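Local coordinates for protein probable LacI-family transcriptional regulator (Corynebacterium glutamicum ATCC 13032, PDB 3BIL) that is of unproven function but probably acts as a LacI-family DNA-binding transcription factor that recognises regulatory sequences, at residues 69-74 with 86-91; 81-86 with 294-299; 162-167 with 301-306. All blocks are in the same frame, centred on the assembly; numbering follows the deposited sequence.

Contact 1: 69-74 with 86-91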
ATOM      1  N   ILE A  69      -8.338 -20.773   3.940  1.00 63.09           N
ATOM      2  CA  ILE A  69      -8.720 -19.927   5.109  1.00 61.55           C
ATOM      3  C   ILE A  69      -9.271 -18.534   4.710  1.00 60.34           C
ATOM      4  O   ILE A  69      -9.120 -18.119   3.563  1.00 60.89           O
ATOM      5  CB  ILE A  69      -7.542 -19.722   6.112  1.00 57.38           C
ATOM      6  CG1 ILE A  69      -6.520 -18.716   5.566  1.00 54.26           C
ATOM      7  CG2 ILE A  69      -6.891 -21.049   6.445  1.00 59.62           C
ATOM      8  CD1 ILE A  69      -5.681 -18.044   6.620  1.00 49.90           C
ATOM      9  N   GLY A  70      -9.900 -17.829   5.653  1.00 57.67           N
ATOM     10  CA  GLY A  70     -10.396 -16.463   5.415  1.00 58.75           C
ATOM     11  C   GLY A  70      -9.660 -15.410   6.243  1.00 58.67           C
ATOM     12  O   GLY A  70      -9.354 -15.647   7.417  1.00 59.00           O
ATOM     13  N   VAL A  71      -9.338 -14.261   5.640  1.00 55.81           N
ATOM     14  CA  VAL A  71      -8.791 -13.138   6.427  1.00 50.68           C
ATOM     15  C   VAL A  71      -9.524 -11.841   6.193  1.00 47.28           C
ATOM     16  O   VAL A  71      -9.893 -11.507   5.064  1.00 45.24           O
ATOM     17  CB  VAL A  71      -7.239 -12.997   6.358  1.00 48.26           C
ATOM     18  CG1 VAL A  71      -6.685 -13.677   5.176  1.00 49.58           C
ATOM     19  CG2 VAL A  71      -6.798 -11.560   6.408  1.00 49.71           C
ATOM     20  N   ILE A  72      -9.761 -11.148   7.300  1.00 44.40           N
ATOM     21  CA  ILE A  72     -10.489  -9.890   7.317  1.00 44.49           C
ATOM     22  C   ILE A  72      -9.627  -8.793   7.915  1.00 42.11           C
ATOM     23  O   ILE A  72      -9.057  -8.961   8.987  1.00 40.81           O
ATOM     24  CB  ILE A  72     -11.749  -9.981   8.166  1.00 44.71           C
ATOM     25  CG1 ILE A  72     -12.640 -11.114   7.663  1.00 46.21           C
ATOM     26  CG2 ILE A  72     -12.493  -8.643   8.142  1.00 42.80           C
ATOM     27  CD1 ILE A  72     -13.687 -11.566   8.674  1.00 48.43           C
ATOM     28  N   VAL A  73      -9.570  -7.659   7.224  1.00 40.36           N
ATOM     29  CA  VAL A  73      -8.657  -6.584   7.575  1.00 37.26           C
ATOM     30  C   VAL A  73      -9.368  -5.238   7.394  1.00 40.70           C
ATOM     31  O   VAL A  73     -10.291  -5.144   6.566  1.00 44.99           O
ATOM     32  CB  VAL A  73      -7.401  -6.744   6.738  1.00 37.88           C
ATOM     33  CG1 VAL A  73      -7.423  -5.858   5.485  1.00 36.19           C
ATOM     34  CG2 VAL A  73      -6.194  -6.531   7.596  1.00 41.15           C
ATOM     35  N   PRO A  74      -9.035  -4.218   8.213  1.00 39.82           N
ATOM     36  CA  PRO A  74      -9.810  -2.974   8.114  1.00 39.10           C
ATOM     37  C   PRO A  74      -9.528  -2.132   6.880  1.00 41.83           C
ATOM     38  O   PRO A  74     -10.314  -1.250   6.519  1.00 43.05           O
ATOM     39  CB  PRO A  74      -9.366  -2.203   9.346  1.00 38.60           C
ATOM     40  CG  PRO A  74      -8.032  -2.673   9.614  1.00 36.77           C
ATOM     41  CD  PRO A  74      -8.053  -4.134   9.298  1.00 38.64           C
ATOM     42  N   THR A  86      -0.249 -10.228   2.786  1.00 41.23           N
ATOM     43  CA  THR A  86       0.717 -10.852   1.918  1.00 41.07           C
ATOM     44  C   THR A  86       1.447 -11.934   2.728  1.00 45.41           C
ATOM     45  O   THR A  86       1.557 -13.064   2.278  1.00 47.68           O
ATOM     46  CB  THR A  86       1.724  -9.828   1.381  1.00 40.40           C
ATOM     47  OG1 THR A  86       1.021  -8.763   0.750  1.00 41.22           O
ATOM     48  CG2 THR A  86       2.682 -10.445   0.380  1.00 38.37           C
ATOM     49  N   GLU A  87       1.926 -11.601   3.924  1.00 47.07           N
ATOM     50  CA  GLU A  87       2.625 -12.596   4.759  1.00 50.25           C
ATOM     51  C   GLU A  87       1.790 -13.706   5.384  1.00 47.71           C
ATOM     52  O   GLU A  87       2.306 -14.793   5.632  1.00 47.44           O
ATOM     53  CB  GLU A  87       3.528 -11.950   5.819  1.00 54.26           C
ATOM     54  CG  GLU A  87       5.029 -12.144   5.510  1.00 63.94           C
ATOM     55  CD  GLU A  87       5.570 -11.226   4.376  1.00 68.63           C
ATOM     56  OE1 GLU A  87       6.398 -10.328   4.679  1.00 70.06           O
ATOM     57  OE2 GLU A  87       5.175 -11.402   3.190  1.00 70.11           O
ATOM     58  N   ILE A  88       0.520 -13.424   5.656  1.00 45.93           N
ATOM     59  CA  ILE A  88      -0.411 -14.432   6.153  1.00 45.59           C
ATOM     60  C   ILE A  88      -0.725 -15.393   5.022  1.00 49.13           C
ATOM     61  O   ILE A  88      -0.905 -16.580   5.257  1.00 50.99           O
ATOM     62  CB  ILE A  88      -1.739 -13.810   6.635  1.00 43.32           C
ATOM     63  CG1 ILE A  88      -1.576 -13.172   8.006  1.00 43.15           C
ATOM     64  CG2 ILE A  88      -2.830 -14.863   6.728  1.00 40.75           C
ATOM     65  CD1 ILE A  88      -2.723 -12.257   8.385  1.00 40.53           C
ATOM     66  N   GLN A  89      -0.796 -14.881   3.791  1.00 50.33           N
ATOM     67  CA  GLN A  89      -1.100 -15.729   2.645  1.00 49.26           C
ATOM     68  C   GLN A  89       0.057 -16.669   2.321  1.00 50.63           C
ATOM     69  O   GLN A  89      -0.170 -17.840   1.995  1.00 48.81           O
ATOM     70  CB  GLN A  89      -1.444 -14.922   1.407  1.00 46.67           C
ATOM     71  CG  GLN A  89      -1.630 -15.810   0.219  1.00 48.17           C
ATOM     72  CD  GLN A  89      -2.086 -15.090  -1.010  1.00 46.83           C
ATOM     73  OE1 GLN A  89      -3.186 -14.542  -1.055  1.00 46.13           O
ATOM     74  NE2 GLN A  89      -1.250 -15.116  -2.045  1.00 48.63           N
ATOM     75  N   SER A  90       1.281 -16.143   2.408  1.00 49.17           N
ATOM     76  CA  SER A  90       2.485 -16.880   2.069  1.00 51.80           C
ATOM     77  C   SER A  90       2.763 -18.030   3.072  1.00 58.81           C
ATOM     78  O   SER A  90       3.037 -19.178   2.662  1.00 64.96           O
ATOM     79  CB  SER A  90       3.651 -15.906   1.958  1.00 49.98           C
ATOM     80  OG  SER A  90       4.860 -16.476   2.395  1.00 51.53           O
ATOM     81  N   THR A  91       2.673 -17.722   4.367  1.00 57.23           N
ATOM     82  CA  THR A  91       2.743 -18.722   5.438  1.00 55.72           C
ATOM     83  C   THR A  91       1.653 -19.809   5.338  1.00 56.48           C
ATOM     84  O   THR A  91       1.950 -21.002   5.478  1.00 57.53           O
ATOM     85  CB  THR A  91       2.715 -18.048   6.827  1.00 55.35           C
ATOM     86  OG1 THR A  91       3.776 -17.085   6.901  1.00 56.19           O
ATOM     87  CG2 THR A  91       2.926 -19.064   7.931  1.00 54.29           C
TER
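A first torsion of -78° swings CG2 of Ile88 anti to the backbone N, and this single methyl becomes the group on which two strand residues converge. Ile69 meets it with CG1 lying between its own N and carbonyl carbon (chi1 75°) and an extended chain beyond, so that CD1 leads; it comes within 4.3 Å of Ile88 CG2. Val71, two residues along on the same face of the strand, brings its CG1 branch to Ile88 CG2, also at 4.3 Å. The result is purely apolar, a methyl resting against two methyls at relaxed van der Waals separation, and all three residues are buried. This is the strand-to-helix half of a beta-alpha-beta unit, in which strand 69-73 comes first in the chain, helix 79-94 packs over it and strand 99-103 returns parallel beside it. One turn on from the docking residue, Thr91 folds its hydroxyl back onto the helix: OG1 donates to Glu87 O at 3.0 Å, almost in line with the carbonyl (165°), and the same oxygen accepts Thr91 N. Ile88 also touches Ala300 of helix 296-308, while Gln89 NE2 is hydrogen-bonded to Asn103 O of the second subunit.

Contact 2: 81-86 with 294-299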
ATOM      1  N   PHE A  81      -1.434  -3.335   6.801  1.00 32.83           N
ATOM      2  CA  PHE A  81      -2.389  -4.378   6.676  1.00 34.26           C
ATOM      3  C   PHE A  81      -2.278  -5.137   5.335  1.00 38.33           C
ATOM      4  O   PHE A  81      -2.706  -6.296   5.246  1.00 35.39           O
ATOM      5  CB  PHE A  81      -3.784  -3.792   6.864  1.00 36.74           C
ATOM      6  CG  PHE A  81      -4.099  -3.423   8.280  1.00 35.66           C
ATOM      7  CD1 PHE A  81      -4.000  -4.367   9.303  1.00 35.37           C
ATOM      8  CD2 PHE A  81      -4.517  -2.140   8.595  1.00 33.19           C
ATOM      9  CE1 PHE A  81      -4.308  -4.021  10.637  1.00 39.46           C
ATOM     10  CE2 PHE A  81      -4.843  -1.784   9.913  1.00 34.87           C
ATOM     11  CZ  PHE A  81      -4.729  -2.716  10.949  1.00 35.73           C
ATOM     12  N   ALA A  82      -1.729  -4.494   4.294  1.00 37.63           N
ATOM     13  CA  ALA A  82      -1.485  -5.204   3.030  1.00 37.35           C
ATOM     14  C   ALA A  82      -0.229  -6.087   3.179  1.00 40.59           C
ATOM     15  O   ALA A  82      -0.159  -7.207   2.651  1.00 42.19           O
ATOM     16  CB  ALA A  82      -1.356  -4.229   1.870  1.00 33.71           C
ATOM     17  N   ALA A  83       0.755  -5.592   3.930  1.00 39.63           N
ATOM     18  CA  ALA A  83       1.916  -6.416   4.291  1.00 38.49           C
ATOM     19  C   ALA A  83       1.488  -7.629   5.106  1.00 37.16           C
ATOM     20  O   ALA A  83       1.878  -8.730   4.810  1.00 43.98           O
ATOM     21  CB  ALA A  83       2.977  -5.588   5.036  1.00 30.68           C
ATOM     22  N   MET A  84       0.659  -7.422   6.120  1.00 42.11           N
ATOM     23  CA  MET A  84       0.209  -8.510   6.954  1.00 40.76           C
ATOM     24  C   MET A  84      -0.485  -9.621   6.139  1.00 41.54           C
ATOM     25  O   MET A  84      -0.247 -10.804   6.395  1.00 42.26           O
ATOM     26  CB  MET A  84      -0.708  -8.000   8.052  1.00 35.72           C
ATOM     27  CG  MET A  84      -1.006  -9.061   9.144  1.00 39.08           C
ATOM     28  SD  MET A  84      -2.315  -8.382  10.128  1.00 44.65           S
ATOM     29  CE  MET A  84      -1.327  -7.335  11.200  1.00 44.51           C
ATOM     30  N   VAL A  85      -1.340  -9.260   5.182  1.00 40.59           N
ATOM     31  CA  VAL A  85      -2.065 -10.283   4.423  1.00 39.97           C
ATOM     32  C   VAL A  85      -1.171 -10.962   3.392  1.00 40.93           C
ATOM     33  O   VAL A  85      -1.299 -12.151   3.169  1.00 42.46           O
ATOM     34  CB  VAL A  85      -3.410  -9.798   3.805  1.00 41.83           C
ATOM     35  CG1 VAL A  85      -4.299  -9.180   4.878  1.00 38.71           C
ATOM     36  CG2 VAL A  85      -3.187  -8.829   2.640  1.00 41.44           C
ATOM     37  N   THR A  86      -0.249 -10.228   2.786  1.00 41.23           N
ATOM     38  CA  THR A  86       0.717 -10.852   1.918  1.00 41.07           C
ATOM     39  C   THR A  86       1.447 -11.934   2.728  1.00 45.41           C
ATOM     40  O   THR A  86       1.557 -13.064   2.278  1.00 47.68           O
ATOM     41  CB  THR A  86       1.724  -9.828   1.381  1.00 40.40           C
ATOM     42  OG1 THR A  86       1.021  -8.763   0.750  1.00 41.22           O
ATOM     43  CG2 THR A  86       2.682 -10.445   0.380  1.00 38.37           C
ATOM     44  N   GLN A 294       6.871  -2.995  13.866  1.00 30.37           N
ATOM     45  CA  GLN A 294       6.041  -3.922  14.581  1.00 32.78           C
ATOM     46  C   GLN A 294       6.236  -5.338  14.162  1.00 36.84           C
ATOM     47  O   GLN A 294       5.560  -6.237  14.684  1.00 43.12           O
ATOM     48  CB  GLN A 294       4.612  -3.613  14.260  1.00 34.45           C
ATOM     49  CG  GLN A 294       3.998  -2.706  15.220  1.00 36.53           C
ATOM     50  CD  GLN A 294       2.618  -2.497  14.815  1.00 40.32           C
ATOM     51  OE1 GLN A 294       1.721  -3.210  15.272  1.00 38.13           O
ATOM     52  NE2 GLN A 294       2.419  -1.589  13.862  1.00 39.03           N
ATOM     53  N   ASN A 295       7.103  -5.540  13.184  1.00 36.92           N
ATOM     54  CA  ASN A 295       7.465  -6.862  12.755  1.00 39.63           C
ATOM     55  C   ASN A 295       6.271  -7.682  12.260  1.00 39.17           C
ATOM     56  O   ASN A 295       5.980  -8.754  12.795  1.00 35.95           O
ATOM     57  CB  ASN A 295       8.218  -7.579  13.883  1.00 48.09           C
ATOM     58  CG  ASN A 295       9.327  -8.439  13.354  1.00 53.10           C
ATOM     59  OD1 ASN A 295       9.090  -9.547  12.843  1.00 53.31           O
ATOM     60  ND2 ASN A 295      10.555  -7.909  13.411  1.00 55.20           N
ATOM     61  N   VAL A 296       5.620  -7.176  11.213  1.00 43.04           N
ATOM     62  CA  VAL A 296       4.400  -7.756  10.642  1.00 45.23           C
ATOM     63  C   VAL A 296       4.570  -9.207  10.293  1.00 47.96           C
ATOM     64  O   VAL A 296       3.622  -9.976  10.438  1.00 47.54           O
ATOM     65  CB  VAL A 296       3.978  -7.100   9.307  1.00 42.68           C
ATOM     66  CG1 VAL A 296       2.502  -6.871   9.303  1.00 41.18           C
ATOM     67  CG2 VAL A 296       4.712  -5.823   9.079  1.00 47.56           C
ATOM     68  N   GLU A 297       5.760  -9.557   9.799  1.00 54.37           N
ATOM     69  CA  GLU A 297       6.060 -10.923   9.321  1.00 58.62           C
ATOM     70  C   GLU A 297       5.884 -11.975  10.431  1.00 54.00           C
ATOM     71  O   GLU A 297       5.258 -13.021  10.230  1.00 54.05           O
ATOM     72  CB  GLU A 297       7.465 -10.986   8.673  1.00 60.28           C
ATOM     73  CG  GLU A 297       7.808 -12.325   7.963  1.00 64.88           C
ATOM     74  CD  GLU A 297       8.960 -12.241   6.908  1.00 69.20           C
ATOM     75  OE1 GLU A 297       9.346 -13.315   6.364  1.00 71.95           O
ATOM     76  OE2 GLU A 297       9.477 -11.126   6.625  1.00 72.47           O
ATOM     77  N   GLN A 298       6.399 -11.657  11.613  1.00 51.75           N
ATOM     78  CA  GLN A 298       6.349 -12.536  12.756  1.00 49.71           C
ATOM     79  C   GLN A 298       4.932 -12.660  13.323  1.00 48.89           C
ATOM     80  O   GLN A 298       4.559 -13.715  13.797  1.00 42.37           O
ATOM     81  CB  GLN A 298       7.286 -11.984  13.810  1.00 52.56           C
ATOM     82  CG  GLN A 298       7.832 -12.976  14.802  1.00 57.65           C
ATOM     83  CD  GLN A 298       8.744 -12.283  15.790  1.00 63.04           C
ATOM     84  OE1 GLN A 298       8.699 -12.548  16.999  1.00 63.39           O
ATOM     85  NE2 GLN A 298       9.563 -11.344  15.281  1.00 63.52           N
ATOM     86  N   LEU A 299       4.158 -11.573  13.280  1.00 46.49           N
ATOM     87  CA  LEU A 299       2.788 -11.594  13.763  1.00 45.57           C
ATOM     88  C   LEU A 299       1.909 -12.471  12.908  1.00 46.16           C
ATOM     89  O   LEU A 299       1.096 -13.233  13.439  1.00 44.31           O
ATOM     90  CB  LEU A 299       2.208 -10.196  13.779  1.00 48.12           C
ATOM     91  CG  LEU A 299       2.444  -9.600  15.149  1.00 51.71           C
ATOM     92  CD1 LEU A 299       2.671  -8.076  15.082  1.00 53.00           C
ATOM     93  CD2 LEU A 299       1.273 -10.002  16.033  1.00 50.86           C
TER
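Met84 and Val296 cross obliquely, and the closest approach is made by the root of the methionine. Val296 points its CG1 branch at the helix wall: Met84 CB lies 3.6 Å from Val296 CG1, with Met84 CA almost as near at 3.7 Å. With CG anti to the backbone N (chi1 -169°), the chain leads away from the valine to SD, and the bend at chi3 (-82°) turns Met84 CE back to 4.3 Å from Val296 CG1. The other valine branch serves a second, looser neighbour, for Ala83 CB stands 4.4 Å from Val296 CG2. One beta-branched side chain thus straddles two consecutive residues of helix 79-94, and Met84 CA is 5.6 Å from Val296 CA. Asn295 is the N-cap before Val296, and its OD1 accepts a weak bond from Gln298 NE2. On the other helix Thr86 hydrogen-bonds Ala82 O twice, with N on one face of the carbonyl plane and OG1, at 2.7 Å, on the other. Around this junction Val296 also leans on Tyr80, Leu299 turns to Ile323 of strand 322-328, and Val85 packs both on Val71 of strand 69-73 and on Leu76 of the second subunit.

Contact 3: 162-167 with 301-306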
ATOM      1  N   PRO A 162      -8.020 -16.701  20.868  1.00 49.42           N
ATOM      2  CA  PRO A 162      -6.570 -16.493  20.824  1.00 50.68           C
ATOM      3  C   PRO A 162      -6.249 -15.241  20.010  1.00 53.22           C
ATOM      4  O   PRO A 162      -6.800 -15.046  18.928  1.00 57.04           O
ATOM      5  CB  PRO A 162      -6.039 -17.751  20.129  1.00 49.03           C
ATOM      6  CG  PRO A 162      -7.150 -18.751  20.187  1.00 50.59           C
ATOM      7  CD  PRO A 162      -8.435 -17.999  20.306  1.00 48.37           C
ATOM      8  N   THR A 163      -5.409 -14.373  20.554  1.00 53.50           N
ATOM      9  CA  THR A 163      -5.009 -13.161  19.854  1.00 51.75           C
ATOM     10  C   THR A 163      -3.495 -13.095  19.767  1.00 49.80           C
ATOM     11  O   THR A 163      -2.808 -13.453  20.716  1.00 50.66           O
ATOM     12  CB  THR A 163      -5.491 -11.874  20.566  1.00 53.57           C
ATOM     13  OG1 THR A 163      -4.976 -11.858  21.894  1.00 54.28           O
ATOM     14  CG2 THR A 163      -7.014 -11.771  20.620  1.00 54.68           C
ATOM     15  N   ALA A 164      -2.992 -12.639  18.623  1.00 46.93           N
ATOM     16  CA  ALA A 164      -1.580 -12.335  18.449  1.00 47.28           C
ATOM     17  C   ALA A 164      -1.472 -10.855  18.108  1.00 46.55           C
ATOM     18  O   ALA A 164      -1.973 -10.428  17.065  1.00 44.98           O
ATOM     19  CB  ALA A 164      -0.961 -13.193  17.341  1.00 47.71           C
ATOM     20  N   THR A 165      -0.832 -10.085  18.991  1.00 41.58           N
ATOM     21  CA  THR A 165      -0.747  -8.642  18.855  1.00 42.73           C
ATOM     22  C   THR A 165       0.684  -8.201  19.073  1.00 44.70           C
ATOM     23  O   THR A 165       1.486  -8.979  19.582  1.00 49.52           O
ATOM     24  CB  THR A 165      -1.640  -7.900  19.879  1.00 45.83           C
ATOM     25  OG1 THR A 165      -1.316  -8.316  21.210  1.00 46.43           O
ATOM     26  CG2 THR A 165      -3.118  -8.139  19.592  1.00 44.42           C
ATOM     27  N   SER A 166       1.018  -6.973  18.669  1.00 40.37           N
ATOM     28  CA  SER A 166       2.346  -6.441  18.925  1.00 38.85           C
ATOM     29  C   SER A 166       2.361  -5.708  20.254  1.00 35.90           C
ATOM     30  O   SER A 166       1.387  -5.049  20.598  1.00 35.00           O
ATOM     31  CB  SER A 166       2.795  -5.510  17.804  1.00 40.44           C
ATOM     32  OG  SER A 166       2.184  -4.235  17.932  1.00 41.28           O
ATOM     33  N   ASN A 167       3.438  -5.861  21.020  1.00 34.18           N
ATOM     34  CA  ASN A 167       3.596  -5.093  22.259  1.00 35.96           C
ATOM     35  C   ASN A 167       4.296  -3.784  21.987  1.00 34.78           C
ATOM     36  O   ASN A 167       5.485  -3.774  21.643  1.00 38.10           O
ATOM     37  CB  ASN A 167       4.337  -5.865  23.356  1.00 33.31           C
ATOM     38  CG  ASN A 167       4.665  -4.986  24.575  1.00 33.14           C
ATOM     39  OD1 ASN A 167       4.192  -3.848  24.711  1.00 30.76           O
ATOM     40  ND2 ASN A 167       5.491  -5.512  25.450  1.00 29.41           N
ATOM     41  N   GLN A 301       3.181 -14.929  10.809  1.00 48.38           N
ATOM     42  CA  GLN A 301       3.721 -16.271  11.116  1.00 50.88           C
ATOM     43  C   GLN A 301       3.026 -16.839  12.351  1.00 53.17           C
ATOM     44  O   GLN A 301       2.317 -17.842  12.265  1.00 56.09           O
ATOM     45  CB  GLN A 301       5.234 -16.219  11.365  1.00 55.06           C
ATOM     46  CG  GLN A 301       6.126 -16.954  10.360  1.00 59.47           C
ATOM     47  CD  GLN A 301       6.787 -16.032   9.327  1.00 63.14           C
ATOM     48  OE1 GLN A 301       8.013 -16.047   9.143  1.00 62.21           O
ATOM     49  NE2 GLN A 301       5.969 -15.234   8.635  1.00 64.86           N
ATOM     50  N   ARG A 302       3.192 -16.173  13.491  1.00 54.33           N
ATOM     51  CA  ARG A 302       2.548 -16.593  14.735  1.00 57.90           C
ATOM     52  C   ARG A 302       1.050 -16.795  14.605  1.00 57.95           C
ATOM     53  O   ARG A 302       0.531 -17.783  15.104  1.00 60.60           O
ATOM     54  CB  ARG A 302       2.859 -15.632  15.888  1.00 60.43           C
ATOM     55  CG  ARG A 302       4.316 -15.670  16.301  1.00 65.61           C
ATOM     56  CD  ARG A 302       4.572 -16.617  17.472  1.00 70.39           C
ATOM     57  NE  ARG A 302       4.978 -15.900  18.696  1.00 74.58           N
ATOM     58  CZ  ARG A 302       6.156 -15.284  18.871  1.00 74.59           C
ATOM     59  NH1 ARG A 302       7.065 -15.249  17.895  1.00 73.53           N
ATOM     60  NH2 ARG A 302       6.418 -14.671  20.020  1.00 74.32           N
ATOM     61  N   ALA A 303       0.359 -15.872  13.937  1.00 58.67           N
ATOM     62  CA  ALA A 303      -1.111 -15.947  13.802  1.00 59.09           C
ATOM     63  C   ALA A 303      -1.604 -17.148  13.004  1.00 59.62           C
ATOM     64  O   ALA A 303      -2.677 -17.680  13.285  1.00 58.19           O
ATOM     65  CB  ALA A 303      -1.682 -14.670  13.200  1.00 58.90           C
ATOM     66  N   VAL A 304      -0.843 -17.553  11.995  1.00 59.59           N
ATOM     67  CA  VAL A 304      -1.245 -18.700  11.213  1.00 62.68           C
ATOM     68  C   VAL A 304      -0.862 -20.027  11.939  1.00 62.53           C
ATOM     69  O   VAL A 304      -1.637 -20.982  11.916  1.00 61.11           O
ATOM     70  CB  VAL A 304      -0.813 -18.554   9.705  1.00 65.05           C
ATOM     71  CG1 VAL A 304       0.692 -18.655   9.550  1.00 63.30           C
ATOM     72  CG2 VAL A 304      -1.539 -19.561   8.816  1.00 62.90           C
ATOM     73  N   SER A 305       0.290 -20.056  12.623  1.00 63.67           N
ATOM     74  CA  SER A 305       0.632 -21.140  13.571  1.00 62.66           C
ATOM     75  C   SER A 305      -0.532 -21.461  14.492  1.00 62.27           C
ATOM     76  O   SER A 305      -0.926 -22.614  14.620  1.00 62.31           O
ATOM     77  CB  SER A 305       1.838 -20.771  14.426  1.00 63.18           C
ATOM     78  OG  SER A 305       2.973 -21.523  14.048  1.00 66.91           O
ATOM     79  N   ILE A 306      -1.088 -20.417  15.100  1.00 62.60           N
ATOM     80  CA  ILE A 306      -2.195 -20.527  16.053  1.00 60.45           C
ATOM     81  C   ILE A 306      -3.495 -20.928  15.372  1.00 61.33           C
ATOM     82  O   ILE A 306      -4.375 -21.506  16.004  1.00 65.11           O
ATOM     83  CB  ILE A 306      -2.401 -19.199  16.851  1.00 59.94           C
ATOM     84  CG1 ILE A 306      -1.138 -18.829  17.649  1.00 60.77           C
ATOM     85  CG2 ILE A 306      -3.607 -19.285  17.782  1.00 60.62           C
ATOM     86  CD1 ILE A 306      -1.224 -17.508  18.404  1.00 59.14           C
TER
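Pro162 and Ile306 form the tight end of this contact, a proline ring carbon pressed against a branch methyl: Pro162 CB lies 3.7 Å from Ile306 CG2. The isoleucine serves two partners by splitting its branches. Its CG2 is anti to the backbone N and faces the proline, whereas CG1 sits beside that N (chi1 -60°) and carries an extended chain whose CD1 reaches Ala164, two residues on from Pro162. There the packing relaxes, with Ala164 CB 4.5 Å from Ile306 CD1. The same alanine methyl stands 4.5 Å from Ala303 CB, one helical turn back. Both residues being alanine, helix and strand come close here, and Ala164 CA is 5.9 Å from Ala303 CA, against 7.6 Å between Pro162 CA and Ile306 CA.

Tightness and burial do not coincide here. The close proline-isoleucine pair is partly exposed, while the looser alanine pair is buried, with Ala303 resting also on Val151 of the adjoining strand. Toward solvent the helix turns polar: Ser305 is exposed, and Arg302 comes no nearer the strand than the 4.8 Å from its CB to Ala164 CB; it touches Ile323, with NH1 making a weak hydrogen bond to Gln298 OE1. Farther along, Asn167 OD1 caps Gln169 N, where helix 169-181 begins.

Strand 163-167 runs parallel between strands 148-151 and 322-328, and helix 296-308 lies against the face they share. Such a late helix, supplied by the C-terminal part of the chain and packed on a sheet built mainly from the N-terminal part, is characteristic of the periplasmic-binding-protein fold of LacI-family core domains, whose chain passes repeatedly between two lobes.

In the fold
All three contacts lie on the same side of the chain's centre and are apolar, but they differ in depth and reach. Contact 1 is local and fully buried, fastening a helix to its own strand. Contact 2 joins that helix, 79-94, to helix 296-308 from more than 200 residues away, and contact 3 carries the latter helix onto strand 163-167; both are only partly buried. The helices continue to touch beyond contact 2, through Glu87 with Glu297. Polar chemistry enters between contacts 2 and 3, where buried Gln294 OE1 probably hydrogen-bonds buried Ser166 OG. Contacts 1 and 2 border the second subunit; contact 3 does not.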